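Local coordinates for Endonuclease/exonuclease/phosphatase (Leptotrichia buccalis C-1013-b, PDB 3TEB), which probably acts as a metal-dependent nuclease of the DNase I-like endonuclease/exonuclease/phosphatase family, cutting phosphodiester bonds with the help of bound magnesium, at residues A[8-13]-A[255-260]; A[37-42]-A[172-177]; A[26-31]-A[70-75]. One frame throughout, in Å; residues are numbered along the deposited sequence.

Interactions 1 and 2 lie deep in the two-sheet sandwich and meet at the magnesium site; interaction 3 is a surface contact on its helical layer. Interaction 1 joins neighbouring strands of one sheet and owes much to polar groups: backbone bonds, a serine hydroxyl, an amide and two histidine rings. Interaction 2 spans the two sheets, greasy at one end and polar near the metal. Strands 4-10 and 37-46 are neighbours, and Asn10 of interaction 1 bonds to Glu42 of interaction 2. Helix 19-33 connects those strands, and its outer flank takes up the tyrosine of interaction 3; the centres of interactions 1 and 3 are about 17 Å apart.

Interaction 1 of 3, residues A[8-13]-A[255-260]; sequences TVNVHA and SDHFGI
The carboxylate of Asp256 lies flat on the imidazole of His12 rather than meeting it at the rim. Its OD2 sits 3.3 Å above the plane of the His12 ring, over the centre, and the two planes are only 16° apart. This stack is not a hydrogen bond; ND1 of His12 has its own partner in Glu16. Asp256 is a magnesium-binding residue of this protein, though here its nearest side-chain atom is about 4 Å from the ion.

A second flat pair lies next door. With CG anti to the backbone N (chi1 178°), Asn10 lays its amide over one face of the His257 ring, and its ND2 stands 3.9 Å above the centre of that ring. Closer to the backbone, Asn10 CB makes a CH-pi contact with the same face, 4.1 Å from the centroid of the His257 ring. Both ends of the amide are held: OD1 accepts from His12 N at 3.2 Å, closing an Asx turn, while ND2 bonds to Glu42 and so ties this residue to a metal ligand. The histidine is anchored in turn through ND1 to Asp229.

On the backbone side of Asn10, Ser255 OG donates to Asn10 O at 2.6 Å, with the donor tilted 24° from the carbonyl plane. Beyond it regular strand pairing takes over: Thr8 and Ile260 form an antiparallel hydrogen-bonded pair, Thr8 N to Ile260 O being 2.8 Å. Their side chains lie abreast, Thr8 CG2 being 3.8 Å from Ile260 CB, and both reach Ile231 on strand 225-233 of the facing sheet. Strand 4-10 is flanked by 259-264 and by the parallel strand 37-46, while Val11 packs on Tyr61 of helix 61-69.

Interaction 2 of 3, residues A[37-42]-A[172-177]; sequences VIAMQE and ILMGDF. With MG (magnesium ion), chain C.
The amide of Gln41 turns one face to the backbone at Gly175 and Asp176, with Gln41 NE2 3.5 Å from Gly175 CA and the Asp176 nitrogen on that same side. At the far end of segment 172-177, the Phe177 ring has Leu173 CD2 at its edge and meets Phe232 edge-to-face. The contact spans the interior of the DNase I-like sandwich: strand 37-41 belongs to one sheet and strand 172-174 to the other, their axes 8.7 Å apart and inclined at 41°.

Away from the metal the filling is apolar. Met174, modelled as selenomethionine, bends at its last torsion (chi3 -75°), which lays both SE and CE along Ala39 CB and carries CE on to Val37. The selenium SE of Met174 touches Ala39 CB at 3.7 Å, and its CE reaches Val37 CG1 at 3.9 Å, the side chains of Val37 and Met174 crossing nearly at right angles. Phe139 and Ile6 help enclose the selenomethionine.

Toward the active-site end the lining becomes polar. Gln41 NE2 has weak hydrogen bonds to Thr8 and Ser141, which may help to orient the amide. The chain turns a corner at Gly175, whose CA lies against that amide, before Asp176. Asp176 OD2 lies 4.7 Å from Glu42 OE2; Asn10 ND2 bonds to both, weakly to the aspartate, and so links the two acids. At the metal itself, Glu42 OE2 binds the magnesium at 1.8 Å.

Interaction 3 of 3, residues A[26-31]-A[70-75]; sequences LARTIA and QKYTDT
Tyr72 OH is hydrogen-bonded to OD1 of Asp24 and hangs over one face of the Arg28 guanidinium without bonding to it. The other carboxylate oxygen of Asp24 forms a salt bridge with Arg28 NE, one acid thereby holding both partners. This takes place on helix 19-33, the connection of a beta-alpha-beta crossover between the parallel neighbouring strands 4-10 and 37-46, in the helical layer of the DNase I-like sandwich.

The arginine leans along the tyrosine rather than stacking squarely on it. Its chain is extended from CG to NE, and the guanidinium plane is turned 38° from the ring. Tyr72 CE1 lies 3.6 Å above the guanidinium plane of Arg28, over its centre. Nearer the helix, Arg28 CG makes a CH-pi contact, 3.9 Å from the centroid of the Tyr72 ring and over its face. The opposite face is taken by Lys71 CB, so the aromatic ring is sandwiched between two aliphatic segments of basic side chains.

One turn further along the helix, Ala31 provides a small apolar surface, and its CB meets Tyr72 CB at 3.7 Å. The hydroxyl of Thr73 also lies beside this methyl. Gln34, just beyond, helps hold the loop after helix 61-69 to this helix: its NE2 bonds to Ala31 O and its OE1 to the hydroxyl of Thr75. Ala27, which also touches Leu65 and Thr68 of helix 61-69, brings its CB to the edge of the tyrosine ring, 4.4 Å from Tyr72 CD2.

Interaction 1 of 3, residues A[8-13]-A[255-260]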
loop_
_atom_site.group_PDB
_atom_site.type_symbol
_atom_site.label_atom_id
_atom_site.label_comp_id
_atom_site.label_asym_id
_atom_site.label_seq_id
_atom_site.Cartn_x
_atom_site.Cartn_y
_atom_site.Cartn_z
ATOM N N THR A 8 0.165 5.033 -2.911
ATOM C CA THR A 8 0.610 3.930 -2.045
ATOM C C THR A 8 1.854 4.338 -1.261
ATOM O O THR A 8 2.773 4.939 -1.813
ATOM C CB THR A 8 0.881 2.600 -2.819
ATOM O OG1 THR A 8 1.221 1.563 -1.888
ATOM C CG2 THR A 8 2.041 2.752 -3.807
ATOM N N VAL A 9 1.892 4.012 0.022
ATOM C CA VAL A 9 2.993 4.462 0.858
ATOM C C VAL A 9 3.196 3.549 2.064
ATOM O O VAL A 9 2.269 3.283 2.829
ATOM C CB VAL A 9 2.835 5.974 1.240
ATOM C CG1 VAL A 9 1.496 6.255 1.875
ATOM C CG2 VAL A 9 3.940 6.418 2.127
ATOM N N ASN A 10 4.415 3.034 2.187
ATOM C CA ASN A 10 4.832 2.292 3.374
ATOM C C ASN A 10 5.139 3.324 4.436
ATOM O O ASN A 10 6.074 4.103 4.278
ATOM C CB ASN A 10 6.080 1.479 3.054
ATOM C CG ASN A 10 6.603 0.708 4.247
ATOM O OD1 ASN A 10 6.694 1.238 5.363
ATOM N ND2 ASN A 10 6.974 -0.557 4.013
ATOM N N VAL A 11 4.357 3.371 5.505
ATOM C CA VAL A 11 4.418 4.561 6.364
ATOM C C VAL A 11 5.363 4.447 7.551
ATOM O O VAL A 11 5.542 5.414 8.303
ATOM C CB VAL A 11 3.022 5.031 6.824
ATOM C CG1 VAL A 11 2.330 5.768 5.688
ATOM C CG2 VAL A 11 2.190 3.862 7.355
ATOM N N HIS A 12 5.964 3.269 7.697
ATOM C CA HIS A 12 6.867 2.969 8.794
ATOM C C HIS A 12 6.272 3.512 10.102
ATOM O O HIS A 12 6.942 4.209 10.860
ATOM C CB HIS A 12 8.245 3.572 8.490
ATOM C CG HIS A 12 9.381 2.914 9.216
ATOM N ND1 HIS A 12 10.449 3.626 9.722
ATOM C CD2 HIS A 12 9.626 1.612 9.509
ATOM C CE1 HIS A 12 11.300 2.793 10.298
ATOM N NE2 HIS A 12 10.823 1.565 10.186
ATOM N N ALA A 13 5.005 3.195 10.351
ATOM C CA ALA A 13 4.229 3.808 11.433
ATOM C C ALA A 13 4.839 3.747 12.844
ATOM O O ALA A 13 5.091 2.654 13.363
ATOM C CB ALA A 13 2.846 3.204 11.456
ATOM N N SER A 255 8.383 8.885 5.654
ATOM C CA SER A 255 8.696 7.522 6.031
ATOM C C SER A 255 10.138 7.161 5.670
ATOM O O SER A 255 10.937 8.034 5.333
ATOM C CB SER A 255 7.727 6.597 5.322
ATOM O OG SER A 255 7.966 5.259 5.687
ATOM N N ASP A 256 10.476 5.877 5.761
ATOM C CA ASP A 256 11.760 5.391 5.254
ATOM C C ASP A 256 11.649 4.874 3.812
ATOM O O ASP A 256 12.642 4.443 3.223
ATOM C CB ASP A 256 12.413 4.365 6.204
ATOM C CG ASP A 256 11.611 3.074 6.361
ATOM O OD1 ASP A 256 10.479 2.942 5.824
ATOM O OD2 ASP A 256 12.129 2.165 7.047
ATOM N N HIS A 257 10.426 4.918 3.271
ATOM C CA HIS A 257 10.130 4.673 1.857
ATOM C C HIS A 257 9.453 5.924 1.334
ATOM O O HIS A 257 8.770 6.609 2.094
ATOM C CB HIS A 257 9.107 3.548 1.715
ATOM C CG HIS A 257 9.654 2.173 1.928
ATOM N ND1 HIS A 257 9.519 1.172 0.989
ATOM C CD2 HIS A 257 10.294 1.616 2.986
ATOM C CE1 HIS A 257 10.076 0.065 1.449
ATOM N NE2 HIS A 257 10.548 0.306 2.661
ATOM N N PHE A 258 9.610 6.222 0.045
ATOM C CA PHE A 258 8.789 7.259 -0.585
ATOM C C PHE A 258 7.518 6.622 -1.143
ATOM O O PHE A 258 7.442 5.395 -1.328
ATOM C CB PHE A 258 9.529 7.978 -1.707
ATOM C CG PHE A 258 10.949 8.337 -1.383
ATOM C CD1 PHE A 258 11.296 8.852 -0.133
ATOM C CD2 PHE A 258 11.946 8.190 -2.348
ATOM C CE1 PHE A 258 12.615 9.188 0.153
ATOM C CE2 PHE A 258 13.258 8.528 -2.073
ATOM C CZ PHE A 258 13.596 9.025 -0.824
ATOM N N GLY A 259 6.516 7.453 -1.409
ATOM C CA GLY A 259 5.242 6.944 -1.907
ATOM C C GLY A 259 5.132 7.054 -3.410
ATOM O O GLY A 259 5.847 7.843 -4.025
ATOM N N ILE A 260 4.244 6.258 -3.999
ATOM C CA ILE A 260 3.945 6.328 -5.425
ATOM C C ILE A 260 2.545 6.859 -5.603
ATOM O O ILE A 260 1.609 6.475 -4.898
ATOM C CB ILE A 260 4.051 4.954 -6.127
ATOM C CG1 ILE A 260 5.487 4.453 -6.125
ATOM C CG2 ILE A 260 3.570 5.030 -7.568
ATOM C CD1 ILE A 260 5.584 3.005 -6.491
#

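Interaction 2 of 3, residues A[37-42]-A[172-177]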
loop_
_atom_site.group_PDB
_atom_site.type_symbol
_atom_site.label_atom_id
_atom_site.label_comp_id
_atom_site.label_asym_id
_atom_site.label_seq_id
_atom_site.Cartn_x
_atom_site.Cartn_y
_atom_site.Cartn_z
ATOM N N VAL A 37 -8.061 6.538 -3.558
ATOM C CA VAL A 37 -7.678 5.372 -2.763
ATOM C C VAL A 37 -6.248 5.511 -2.239
ATOM O O VAL A 37 -5.328 5.752 -3.014
ATOM C CB VAL A 37 -7.806 4.068 -3.593
ATOM C CG1 VAL A 37 -7.210 2.880 -2.844
ATOM C CG2 VAL A 37 -9.258 3.802 -3.976
ATOM N N ILE A 38 -6.067 5.362 -0.930
ATOM C CA ILE A 38 -4.729 5.333 -0.348
ATOM C C ILE A 38 -4.423 3.942 0.187
ATOM O O ILE A 38 -5.183 3.404 1.001
ATOM C CB ILE A 38 -4.576 6.346 0.783
ATOM C CG1 ILE A 38 -4.748 7.778 0.267
ATOM C CG2 ILE A 38 -3.208 6.202 1.433
ATOM C CD1 ILE A 38 -6.120 8.359 0.499
ATOM N N ALA A 39 -3.328 3.348 -0.282
ATOM C CA ALA A 39 -2.905 2.042 0.218
ATOM C C ALA A 39 -1.693 2.233 1.130
ATOM O O ALA A 39 -0.746 2.916 0.769
ATOM C CB ALA A 39 -2.594 1.094 -0.932
HETATM N N MSE A 40 -1.734 1.651 2.322
HETATM C CA MSE A 40 -0.674 1.841 3.310
HETATM C C MSE A 40 -0.175 0.523 3.875
HETATM O O MSE A 40 -0.976 -0.395 4.146
HETATM C CB MSE A 40 -1.173 2.713 4.442
HETATM C CG MSE A 40 -1.285 4.156 4.060
HETATM SE SE MSE A 40 -1.979 5.187 5.549
HETATM C CE MSE A 40 -3.773 4.420 5.587
ATOM N N GLN A 41 1.145 0.437 4.041
ATOM C CA GLN A 41 1.782 -0.715 4.659
ATOM C C GLN A 41 2.569 -0.292 5.895
ATOM O O GLN A 41 2.844 0.900 6.106
ATOM C CB GLN A 41 2.698 -1.432 3.671
ATOM C CG GLN A 41 2.048 -1.788 2.346
ATOM C CD GLN A 41 1.942 -0.595 1.409
ATOM O OE1 GLN A 41 2.870 0.218 1.315
ATOM N NE2 GLN A 41 0.807 -0.474 0.718
ATOM N N GLU A 42 2.959 -1.283 6.695
ATOM C CA GLU A 42 3.642 -1.050 7.973
ATOM C C GLU A 42 2.814 -0.037 8.792
ATOM O O GLU A 42 3.321 0.970 9.257
ATOM C CB GLU A 42 5.140 -0.636 7.803
ATOM C CG GLU A 42 6.078 -1.690 7.135
ATOM C CD GLU A 42 7.599 -1.470 7.404
ATOM O OE1 GLU A 42 8.046 -1.569 8.575
ATOM O OE2 GLU A 42 8.379 -1.231 6.448
ATOM N N ILE A 172 -6.516 -4.051 -8.851
ATOM C CA ILE A 172 -5.365 -3.153 -8.695
ATOM C C ILE A 172 -4.682 -3.432 -7.367
ATOM O O ILE A 172 -5.296 -3.443 -6.299
ATOM C CB ILE A 172 -5.727 -1.670 -8.895
ATOM C CG1 ILE A 172 -6.012 -1.427 -10.374
ATOM C CG2 ILE A 172 -4.589 -0.775 -8.441
ATOM C CD1 ILE A 172 -6.743 -0.157 -10.658
ATOM N N LEU A 173 -3.387 -3.651 -7.465
ATOM C CA LEU A 173 -2.668 -4.377 -6.458
ATOM C C LEU A 173 -1.443 -3.552 -6.054
ATOM O O LEU A 173 -0.469 -3.477 -6.786
ATOM C CB LEU A 173 -2.323 -5.719 -7.083
ATOM C CG LEU A 173 -1.977 -6.919 -6.248
ATOM C CD1 LEU A 173 -2.519 -8.150 -6.910
ATOM C CD2 LEU A 173 -0.462 -6.940 -6.169
HETATM N N MSE A 174 -1.534 -2.917 -4.883
HETATM C CA MSE A 174 -0.647 -1.819 -4.453
HETATM C C MSE A 174 0.218 -2.153 -3.238
HETATM O O MSE A 174 -0.270 -2.699 -2.237
HETATM C CB MSE A 174 -1.492 -0.602 -4.063
HETATM C CG MSE A 174 -2.337 -0.002 -5.156
HETATM SE SE MSE A 174 -3.691 1.208 -4.431
HETATM C CE MSE A 174 -4.870 -0.137 -3.736
ATOM N N GLY A 175 1.495 -1.789 -3.306
ATOM C CA GLY A 175 2.326 -1.800 -2.113
ATOM C C GLY A 175 3.788 -2.187 -2.216
ATOM O O GLY A 175 4.408 -2.149 -3.284
ATOM N N ASP A 176 4.329 -2.560 -1.063
ATOM C CA ASP A 176 5.743 -2.819 -0.906
ATOM C C ASP A 176 6.022 -4.272 -1.216
ATOM O O ASP A 176 5.552 -5.158 -0.505
ATOM C CB ASP A 176 6.155 -2.491 0.522
ATOM C CG ASP A 176 7.654 -2.621 0.748
ATOM O OD1 ASP A 176 8.430 -2.690 -0.246
ATOM O OD2 ASP A 176 8.055 -2.645 1.938
ATOM N N PHE A 177 6.789 -4.515 -2.274
ATOM C CA PHE A 177 7.049 -5.877 -2.727
ATOM C C PHE A 177 8.440 -6.386 -2.372
ATOM O O PHE A 177 8.767 -7.550 -2.657
ATOM C CB PHE A 177 6.780 -6.008 -4.228
ATOM C CG PHE A 177 5.328 -6.112 -4.557
ATOM C CD1 PHE A 177 4.510 -4.977 -4.516
ATOM C CD2 PHE A 177 4.759 -7.352 -4.879
ATOM C CE1 PHE A 177 3.139 -5.069 -4.796
ATOM C CE2 PHE A 177 3.388 -7.464 -5.164
ATOM C CZ PHE A 177 2.576 -6.318 -5.120
HETATM MG MG MG C . 10.095 -0.845 6.767
#

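Interaction 3 of 3, residues A[26-31]-A[70-75]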
loop_
_atom_site.group_PDB
_atom_site.type_symbol
_atom_site.label_atom_id
_atom_site.label_comp_id
_atom_site.label_asym_id
_atom_site.label_seq_id
_atom_site.Cartn_x
_atom_site.Cartn_y
_atom_site.Cartn_z
ATOM N N LEU A 26 1.599 14.131 5.575
ATOM C CA LEU A 26 0.836 13.134 4.841
ATOM C C LEU A 26 -0.618 13.545 4.743
ATOM O O LEU A 26 -1.165 13.580 3.653
ATOM C CB LEU A 26 0.963 11.778 5.526
ATOM C CG LEU A 26 0.301 10.526 4.966
ATOM C CD1 LEU A 26 0.548 10.337 3.466
ATOM C CD2 LEU A 26 0.854 9.357 5.775
ATOM N N ALA A 27 -1.224 13.876 5.883
ATOM C CA ALA A 27 -2.614 14.318 5.942
ATOM C C ALA A 27 -2.890 15.515 5.036
ATOM O O ALA A 27 -3.743 15.418 4.160
ATOM C CB ALA A 27 -3.025 14.610 7.363
ATOM N N ARG A 28 -2.158 16.615 5.228
ATOM C CA ARG A 28 -2.244 17.809 4.367
ATOM C C ARG A 28 -2.211 17.516 2.865
ATOM O O ARG A 28 -2.902 18.170 2.078
ATOM C CB ARG A 28 -1.092 18.766 4.667
ATOM C CG ARG A 28 -1.248 19.589 5.917
ATOM C CD ARG A 28 -0.043 20.519 6.101
ATOM N NE ARG A 28 -0.230 21.432 7.228
ATOM C CZ ARG A 28 -0.982 22.530 7.187
ATOM N NH1 ARG A 28 -1.626 22.864 6.073
ATOM N NH2 ARG A 28 -1.099 23.295 8.263
ATOM N N THR A 29 -1.375 16.554 2.483
ATOM C CA THR A 29 -1.182 16.192 1.093
ATOM C C THR A 29 -2.426 15.501 0.589
ATOM O O THR A 29 -3.031 15.954 -0.371
ATOM C CB THR A 29 0.021 15.249 0.907
ATOM O OG1 THR A 29 1.175 15.794 1.560
ATOM C CG2 THR A 29 0.317 15.041 -0.580
ATOM N N ILE A 30 -2.810 14.405 1.237
ATOM C CA ILE A 30 -4.032 13.693 0.893
ATOM C C ILE A 30 -5.179 14.696 0.746
ATOM O O ILE A 30 -5.958 14.616 -0.204
ATOM C CB ILE A 30 -4.354 12.612 1.939
ATOM C CG1 ILE A 30 -3.245 11.544 1.936
ATOM C CG2 ILE A 30 -5.730 12.002 1.683
ATOM C CD1 ILE A 30 -3.387 10.440 2.987
ATOM N N ALA A 31 -5.239 15.666 1.657
ATOM C CA ALA A 31 -6.258 16.707 1.630
ATOM C C ALA A 31 -6.281 17.534 0.341
ATOM O O ALA A 31 -7.347 17.764 -0.219
ATOM C CB ALA A 31 -6.123 17.601 2.836
ATOM N N GLN A 70 -9.225 14.994 8.849
ATOM C CA GLN A 70 -10.482 15.713 9.066
ATOM C C GLN A 70 -10.259 17.170 9.375
ATOM O O GLN A 70 -11.182 17.962 9.284
ATOM C CB GLN A 70 -11.275 15.098 10.214
ATOM C CG GLN A 70 -11.991 13.786 9.876
ATOM C CD GLN A 70 -12.438 13.036 11.135
ATOM O OE1 GLN A 70 -12.589 13.639 12.213
ATOM N NE2 GLN A 70 -12.641 11.718 11.006
ATOM N N LYS A 71 -9.033 17.514 9.744
ATOM C CA LYS A 71 -8.656 18.876 10.103
ATOM C C LYS A 71 -8.546 19.740 8.860
ATOM O O LYS A 71 -8.698 20.952 8.927
ATOM C CB LYS A 71 -7.280 18.832 10.759
ATOM C CG LYS A 71 -7.140 19.457 12.118
ATOM C CD LYS A 71 -5.797 19.012 12.699
ATOM C CE LYS A 71 -5.665 19.339 14.181
ATOM N NZ LYS A 71 -4.818 18.319 14.847
ATOM N N TYR A 72 -8.274 19.102 7.725
ATOM C CA TYR A 72 -7.969 19.810 6.484
ATOM C C TYR A 72 -8.974 19.614 5.345
ATOM O O TYR A 72 -8.891 20.318 4.350
ATOM C CB TYR A 72 -6.551 19.458 6.006
ATOM C CG TYR A 72 -5.473 19.718 7.039
ATOM C CD1 TYR A 72 -5.155 21.017 7.428
ATOM C CD2 TYR A 72 -4.773 18.663 7.630
ATOM C CE1 TYR A 72 -4.174 21.264 8.387
ATOM C CE2 TYR A 72 -3.786 18.898 8.594
ATOM C CZ TYR A 72 -3.494 20.201 8.966
ATOM O OH TYR A 72 -2.527 20.456 9.910
ATOM N N THR A 73 -9.911 18.671 5.484
ATOM C CA THR A 73 -10.906 18.375 4.438
ATOM C C THR A 73 -12.226 18.004 5.049
ATOM O O THR A 73 -12.258 17.359 6.097
ATOM C CB THR A 73 -10.518 17.155 3.585
ATOM O OG1 THR A 73 -9.156 17.270 3.188
ATOM C CG2 THR A 73 -11.361 17.075 2.339
ATOM N N ASP A 74 -13.304 18.387 4.369
ATOM C CA ASP A 74 -14.647 17.963 4.724
ATOM C C ASP A 74 -14.976 16.588 4.156
ATOM O O ASP A 74 -15.901 15.932 4.635
ATOM C CB ASP A 74 -15.678 18.973 4.221
ATOM C CG ASP A 74 -15.734 20.241 5.077
ATOM O OD1 ASP A 74 -15.063 20.276 6.134
ATOM O OD2 ASP A 74 -16.457 21.201 4.692
ATOM N N THR A 75 -14.223 16.158 3.142
ATOM C CA THR A 75 -14.472 14.885 2.454
ATOM C C THR A 75 -14.417 13.678 3.391
ATOM O O THR A 75 -13.444 13.486 4.126
ATOM C CB THR A 75 -13.490 14.670 1.282
ATOM O OG1 THR A 75 -13.655 15.715 0.326
ATOM C CG2 THR A 75 -13.745 13.359 0.595
#